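Local coordinates for endoglucanase, glycoside hydrolase family 5 protein (Cytophaga hutchinsonii, PDB 5IHS), which probably hydrolyses internal beta-1,4-glucosidic bonds of cellulose as an endoglucanase of glycoside hydrolase family 5, at residues A[153-167]-A[186-199]. Residues are numbered along the deposited sequence; the frame is centred on the assembly and turned at random.
Sequences IIYEVYNEPLQATSW and DTTNIIVVGTRQWS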
loop_
_atom_site.group_PDB
_atom_site.type_symbol
_atom_site.label_atom_id
_atom_site.label_comp_id
_atom_site.label_asym_id
_atom_site.label_seq_id
_atom_site.Cartn_x
_atom_site.Cartn_y
_atom_site.Cartn_z
ATOM N N ILE A 153 0.014 -7.171 9.766
ATOM C CA ILE A 153 0.262 -5.729 9.721
ATOM C C ILE A 153 1.499 -5.401 8.895
ATOM O O ILE A 153 2.577 -5.959 9.123
ATOM C CB ILE A 153 0.454 -5.179 11.143
ATOM C CG1 ILE A 153 -0.649 -5.642 12.113
ATOM C CG2 ILE A 153 0.640 -3.658 11.103
ATOM C CD1 ILE A 153 -2.013 -5.167 11.758
ATOM N N ILE A 154 1.353 -4.416 8.009
ATOM C CA ILE A 154 2.440 -3.746 7.299
ATOM C C ILE A 154 2.263 -2.248 7.545
ATOM O O ILE A 154 1.155 -1.724 7.401
ATOM C CB ILE A 154 2.369 -4.051 5.785
ATOM C CG1 ILE A 154 2.480 -5.561 5.529
ATOM C CG2 ILE A 154 3.439 -3.275 5.021
ATOM C CD1 ILE A 154 2.022 -5.973 4.143
ATOM N N TYR A 155 3.334 -1.564 7.954
ATOM C CA TYR A 155 3.271 -0.131 8.218
ATOM C C TYR A 155 3.826 0.646 7.031
ATOM O O TYR A 155 4.849 0.264 6.463
ATOM C CB TYR A 155 4.085 0.236 9.458
ATOM C CG TYR A 155 3.703 -0.518 10.705
ATOM C CD1 TYR A 155 2.690 -0.067 11.534
ATOM C CD2 TYR A 155 4.363 -1.679 11.063
ATOM C CE1 TYR A 155 2.348 -0.756 12.686
ATOM C CE2 TYR A 155 4.032 -2.374 12.217
ATOM C CZ TYR A 155 3.027 -1.908 13.023
ATOM O OH TYR A 155 2.660 -2.581 14.168
ATOM N N GLU A 156 3.185 1.764 6.681
ATOM C CA GLU A 156 3.638 2.646 5.603
ATOM C C GLU A 156 3.678 4.061 6.181
ATOM O O GLU A 156 2.646 4.708 6.372
ATOM C CB GLU A 156 2.733 2.507 4.383
ATOM C CG GLU A 156 3.094 3.464 3.259
ATOM C CD GLU A 156 2.219 3.323 2.027
ATOM O OE1 GLU A 156 1.216 2.576 2.063
ATOM O OE2 GLU A 156 2.560 3.971 0.995
ATOM N N VAL A 157 4.889 4.533 6.499
ATOM C CA VAL A 157 5.035 5.696 7.379
ATOM C C VAL A 157 4.960 7.051 6.690
ATOM O O VAL A 157 4.816 8.068 7.382
ATOM C CB VAL A 157 6.329 5.607 8.215
ATOM C CG1 VAL A 157 6.295 4.368 9.108
ATOM C CG2 VAL A 157 7.577 5.623 7.340
ATOM N N TYR A 158 5.036 7.104 5.363
ATOM C CA TYR A 158 5.052 8.398 4.663
ATOM C C TYR A 158 4.679 8.146 3.194
ATOM O O TYR A 158 5.560 7.950 2.358
ATOM C CB TYR A 158 6.431 9.038 4.779
ATOM C CG TYR A 158 6.557 10.488 4.344
ATOM C CD1 TYR A 158 5.589 11.111 3.569
ATOM C CD2 TYR A 158 7.673 11.231 4.718
ATOM C CE1 TYR A 158 5.736 12.433 3.174
ATOM C CE2 TYR A 158 7.826 12.546 4.332
ATOM C CZ TYR A 158 6.854 13.142 3.557
ATOM O OH TYR A 158 6.961 14.449 3.140
ATOM N N ASN A 159 3.374 8.205 2.888
ATOM C CA ASN A 159 2.868 7.904 1.550
ATOM C C ASN A 159 3.735 8.447 0.414
ATOM O O ASN A 159 4.321 7.663 -0.349
ATOM C CB ASN A 159 1.450 8.464 1.441
ATOM C CG ASN A 159 0.897 8.395 0.033
ATOM O OD1 ASN A 159 1.002 7.369 -0.624
ATOM N ND2 ASN A 159 0.326 9.495 -0.455
ATOM N N GLU A 160 3.778 9.777 0.273
ATOM C CA GLU A 160 4.356 10.418 -0.910
ATOM C C GLU A 160 5.050 11.715 -0.539
ATOM O O GLU A 160 4.469 12.811 -0.639
ATOM C CB GLU A 160 3.311 10.672 -1.989
ATOM C CG GLU A 160 3.035 9.461 -2.841
ATOM C CD GLU A 160 2.098 9.740 -3.999
ATOM O OE1 GLU A 160 1.700 10.916 -4.189
ATOM O OE2 GLU A 160 1.769 8.789 -4.744
ATOM N N PRO A 161 6.312 11.642 -0.139
ATOM C CA PRO A 161 7.130 12.853 -0.096
ATOM C C PRO A 161 7.064 13.575 -1.440
ATOM O O PRO A 161 6.913 12.956 -2.495
ATOM C CB PRO A 161 8.537 12.317 0.197
ATOM C CG PRO A 161 8.308 10.968 0.849
ATOM C CD PRO A 161 7.087 10.428 0.159
ATOM N N LEU A 162 7.173 14.897 -1.395
ATOM C CA LEU A 162 7.109 15.725 -2.592
ATOM C C LEU A 162 8.453 15.733 -3.325
ATOM O O LEU A 162 9.450 15.172 -2.870
ATOM C CB LEU A 162 6.669 17.137 -2.209
ATOM C CG LEU A 162 5.291 17.191 -1.545
ATOM C CD1 LEU A 162 4.959 18.616 -1.143
ATOM C CD2 LEU A 162 4.211 16.630 -2.459
ATOM N N GLN A 163 8.469 16.364 -4.499
ATOM C CA GLN A 163 9.724 16.488 -5.230
ATOM C C GLN A 163 10.771 17.255 -4.422
ATOM O O GLN A 163 11.971 16.972 -4.532
ATOM C CB GLN A 163 9.464 17.166 -6.569
ATOM C CG GLN A 163 10.635 17.094 -7.515
ATOM C CD GLN A 163 10.409 17.906 -8.770
ATOM O OE1 GLN A 163 9.292 18.361 -9.049
ATOM N NE2 GLN A 163 11.467 18.089 -9.544
ATOM N N ALA A 164 10.342 18.223 -3.609
ATOM C CA ALA A 164 11.273 19.028 -2.830
ATOM C C ALA A 164 11.813 18.319 -1.594
ATOM O O ALA A 164 12.725 18.848 -0.951
ATOM C CB ALA A 164 10.587 20.317 -2.377
ATOM N N THR A 165 11.248 17.174 -1.215
ATOM C CA THR A 165 11.496 16.566 0.090
ATOM C C THR A 165 12.704 15.631 0.008
ATOM O O THR A 165 12.619 14.543 -0.566
ATOM C CB THR A 165 10.248 15.812 0.552
ATOM O OG1 THR A 165 9.066 16.593 0.320
ATOM C CG2 THR A 165 10.352 15.461 2.023
ATOM N N SER A 166 13.829 16.055 0.583
ATOM C CA SER A 166 15.087 15.326 0.441
ATOM C C SER A 166 15.072 14.003 1.204
ATOM O O SER A 166 14.630 13.944 2.358
ATOM C CB SER A 166 16.223 16.195 0.997
ATOM O OG SER A 166 17.385 15.451 1.321
ATOM N N TRP A 167 15.616 12.952 0.575
ATOM C CA TRP A 167 15.818 11.682 1.269
ATOM C C TRP A 167 16.756 11.850 2.464
ATOM O O TRP A 167 16.407 11.522 3.606
ATOM C CB TRP A 167 16.346 10.609 0.301
ATOM C CG TRP A 167 16.663 9.333 1.022
ATOM C CD1 TRP A 167 17.891 8.884 1.391
ATOM C CD2 TRP A 167 15.718 8.372 1.525
ATOM N NE1 TRP A 167 17.779 7.705 2.087
ATOM C CE2 TRP A 167 16.455 7.368 2.182
ATOM C CE3 TRP A 167 14.320 8.256 1.471
ATOM C CZ2 TRP A 167 15.846 6.271 2.789
ATOM C CZ3 TRP A 167 13.719 7.157 2.083
ATOM C CH2 TRP A 167 14.479 6.190 2.730
ATOM N N ASP A 186 6.611 -3.625 18.072
ATOM C CA ASP A 186 6.435 -4.537 16.947
ATOM C C ASP A 186 7.822 -4.776 16.374
ATOM O O ASP A 186 8.357 -3.933 15.650
ATOM C CB ASP A 186 5.501 -3.947 15.906
ATOM C CG ASP A 186 5.174 -4.927 14.804
ATOM O OD1 ASP A 186 6.038 -5.782 14.491
ATOM O OD2 ASP A 186 4.045 -4.838 14.255
ATOM N N THR A 187 8.412 -5.918 16.714
ATOM C CA THR A 187 9.833 -6.087 16.450
ATOM C C THR A 187 10.137 -6.439 15.001
ATOM O O THR A 187 11.224 -6.097 14.521
ATOM C CB THR A 187 10.445 -7.122 17.392
ATOM O OG1 THR A 187 9.844 -8.400 17.169
ATOM C CG2 THR A 187 10.212 -6.725 18.828
ATOM N N THR A 188 9.227 -7.107 14.277
ATOM C CA THR A 188 9.585 -7.600 12.945
ATOM C C THR A 188 8.643 -7.279 11.795
ATOM O O THR A 188 9.046 -7.501 10.648
ATOM C CB THR A 188 9.802 -9.121 12.944
ATOM O OG1 THR A 188 8.570 -9.786 13.237
ATOM C CG2 THR A 188 10.870 -9.523 13.951
ATOM N N ASN A 189 7.426 -6.786 12.020
ATOM C CA ASN A 189 6.567 -6.559 10.863
ATOM C C ASN A 189 7.187 -5.510 9.936
ATOM O O ASN A 189 7.932 -4.620 10.360
ATOM C CB ASN A 189 5.160 -6.160 11.290
ATOM C CG ASN A 189 4.348 -7.346 11.799
ATOM O OD1 ASN A 189 4.528 -8.496 11.350
ATOM N ND2 ASN A 189 3.443 -7.078 12.728
ATOM N N ILE A 190 6.878 -5.635 8.648
ATOM C CA ILE A 190 7.498 -4.801 7.631
ATOM C C ILE A 190 7.065 -3.348 7.770
ATOM O O ILE A 190 5.892 -3.040 8.020
ATOM C CB ILE A 190 7.173 -5.375 6.242
ATOM C CG1 ILE A 190 7.892 -6.721 6.055
ATOM C CG2 ILE A 190 7.566 -4.386 5.129
ATOM C CD1 ILE A 190 7.583 -7.436 4.781
ATOM N N ILE A 191 8.025 -2.450 7.557
ATOM C CA ILE A 191 7.790 -1.018 7.480
ATOM C C ILE A 191 8.254 -0.547 6.105
ATOM O O ILE A 191 9.396 -0.813 5.711
ATOM C CB ILE A 191 8.533 -0.268 8.601
ATOM C CG1 ILE A 191 8.121 -0.794 9.983
ATOM C CG2 ILE A 191 8.287 1.220 8.480
ATOM C CD1 ILE A 191 9.025 -0.311 11.112
ATOM N N VAL A 192 7.364 0.150 5.390
ATOM C CA VAL A 192 7.619 0.634 4.034
ATOM C C VAL A 192 7.773 2.148 4.103
ATOM O O VAL A 192 6.923 2.834 4.686
ATOM C CB VAL A 192 6.483 0.261 3.063
ATOM C CG1 VAL A 192 6.866 0.634 1.640
ATOM C CG2 VAL A 192 6.096 -1.224 3.171
ATOM N N VAL A 193 8.840 2.669 3.492
ATOM C CA VAL A 193 9.215 4.075 3.587
ATOM C C VAL A 193 9.154 4.743 2.215
ATOM O O VAL A 193 9.806 4.290 1.263
ATOM C CB VAL A 193 10.623 4.232 4.191
ATOM C CG1 VAL A 193 10.983 5.714 4.309
ATOM C CG2 VAL A 193 10.727 3.528 5.540
ATOM N N GLY A 194 8.408 5.855 2.146
ATOM C CA GLY A 194 8.266 6.605 0.917
ATOM C C GLY A 194 9.544 7.281 0.469
ATOM O O GLY A 194 10.498 7.447 1.226
ATOM N N THR A 195 9.546 7.671 -0.809
ATOM C CA THR A 195 10.729 8.214 -1.457
ATOM C C THR A 195 10.398 9.542 -2.156
ATOM O O THR A 195 9.231 9.929 -2.321
ATOM C CB THR A 195 11.370 7.148 -2.388
ATOM O OG1 THR A 195 10.445 6.733 -3.400
ATOM C CG2 THR A 195 11.859 5.931 -1.582
ATOM N N ARG A 196 11.448 10.274 -2.535
ATOM C CA ARG A 196 11.258 11.610 -3.085
ATOM C C ARG A 196 10.470 11.564 -4.399
ATOM O O ARG A 196 10.487 10.572 -5.143
ATOM C CB ARG A 196 12.619 12.301 -3.272
ATOM C CG ARG A 196 12.535 13.785 -3.643
ATOM C CD ARG A 196 13.856 14.485 -3.516
ATOM N NE ARG A 196 14.821 14.136 -4.547
ATOM C CZ ARG A 196 14.936 14.749 -5.720
ATOM N NH1 ARG A 196 14.104 15.728 -6.070
ATOM N NH2 ARG A 196 15.899 14.384 -6.559
ATOM N N GLN A 197 9.788 12.673 -4.689
ATOM C CA GLN A 197 9.074 12.873 -5.950
ATOM C C GLN A 197 7.917 11.884 -6.070
ATOM O O GLN A 197 7.832 11.081 -7.013
ATOM C CB GLN A 197 10.042 12.815 -7.129
ATOM C CG GLN A 197 9.474 13.268 -8.451
ATOM C CD GLN A 197 10.564 13.368 -9.483
ATOM O OE1 GLN A 197 11.360 14.299 -9.461
ATOM N NE2 GLN A 197 10.627 12.403 -10.379
ATOM N N TRP A 198 7.003 11.958 -5.104
ATOM C CA TRP A 198 5.812 11.109 -5.082
ATOM C C TRP A 198 6.186 9.630 -5.113
ATOM O O TRP A 198 5.559 8.812 -5.790
ATOM C CB TRP A 198 4.808 11.494 -6.176
ATOM C CG TRP A 198 4.446 12.941 -6.080
ATOM C CD1 TRP A 198 3.510 13.512 -5.255
ATOM C CD2 TRP A 198 5.043 14.010 -6.803
ATOM N NE1 TRP A 198 3.480 14.870 -5.441
ATOM C CE2 TRP A 198 4.412 15.201 -6.387
ATOM C CE3 TRP A 198 6.041 14.081 -7.771
ATOM C CZ2 TRP A 198 4.754 16.447 -6.902
ATOM C CZ3 TRP A 198 6.379 15.317 -8.282
ATOM C CH2 TRP A 198 5.730 16.484 -7.852
ATOM N N SER A 199 7.197 9.281 -4.319
ATOM C CA SER A 199 7.657 7.899 -4.200
ATOM C C SER A 199 8.084 7.321 -5.549
ATOM O O SER A 199 7.770 6.188 -5.910
ATOM C CB SER A 199 6.651 7.020 -3.449
ATOM O OG SER A 199 6.693 7.408 -2.082
HETATM O O HOH W 1 4.681 -7.298 7.868
HETATM O O HOH W 2 6.004 5.228 3.616
#
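Tyr155 bonds through its backbone N to Ile190 O and through its O to Val192 N (2.7 Å), and Val157 N adds a third bond to Val192 O; strands 153-156 and 191-193 thus run parallel, their short axes 22° apart. Water extends the pairing at both ends: one molecule links Ile153 O to Ile190 N, and another accepts from Tyr158 N and donates to Val192 O, which Val157 N also uses. Farther along, Trp198 N bonds to Pro161 O (2.8 Å), whereas Gln197 N reaches Leu162 O from above its carbonyl plane, on the face opposite Thr165 N.

These are the fourth and fifth strands of a TIM barrel, connected through helix 167-185 in a beta-alpha-beta crossover. Glu156 and Val192 point into the barrel, where Glu156 forms a salt bridge with Arg85 through OE1 and a hydrogen bond with Thr247 through OE2; Tyr155 and Ile191 face the helices. Asn159-Glu160-Pro161, just past the fourth strand, matches the family 5 motif whose glutamate is usually the acid/base, and Glu160 OE2 bonds to His220.

Polar side chains add bonds of their own. Near the start of both segments, Tyr155 OH donates to Asp186 OD2 (2.6 Å) on its anti side, ring and carboxylate 76° apart; the syn lone pair of the same oxygen takes Asn189 ND2. Just past the strands, Ser199 OG donates to Asn159 O (2.9 Å) and accepts from Thr195 N. In the loops beyond, a bend at chi3 (72°) turns the Arg196 guanidinium so that NH1 meets Gln163 O in the carbonyl plane at 2.9 Å, while NH2 pairs with Glu204.

Apolar side chains also meet. Ile154 CG2 lies 3.8 Å from Val192 CG2, and Val157 CG1 equally close to Ile191 CG2. The Trp167 ring turns its edge to Val193 CG1 and to Gly194 O, a buried carbonyl with no hydrogen-bond partner in the model. Leu162 CD2 lies against the pyrrole side of the Trp198 ring, 3.5 Å from NE1.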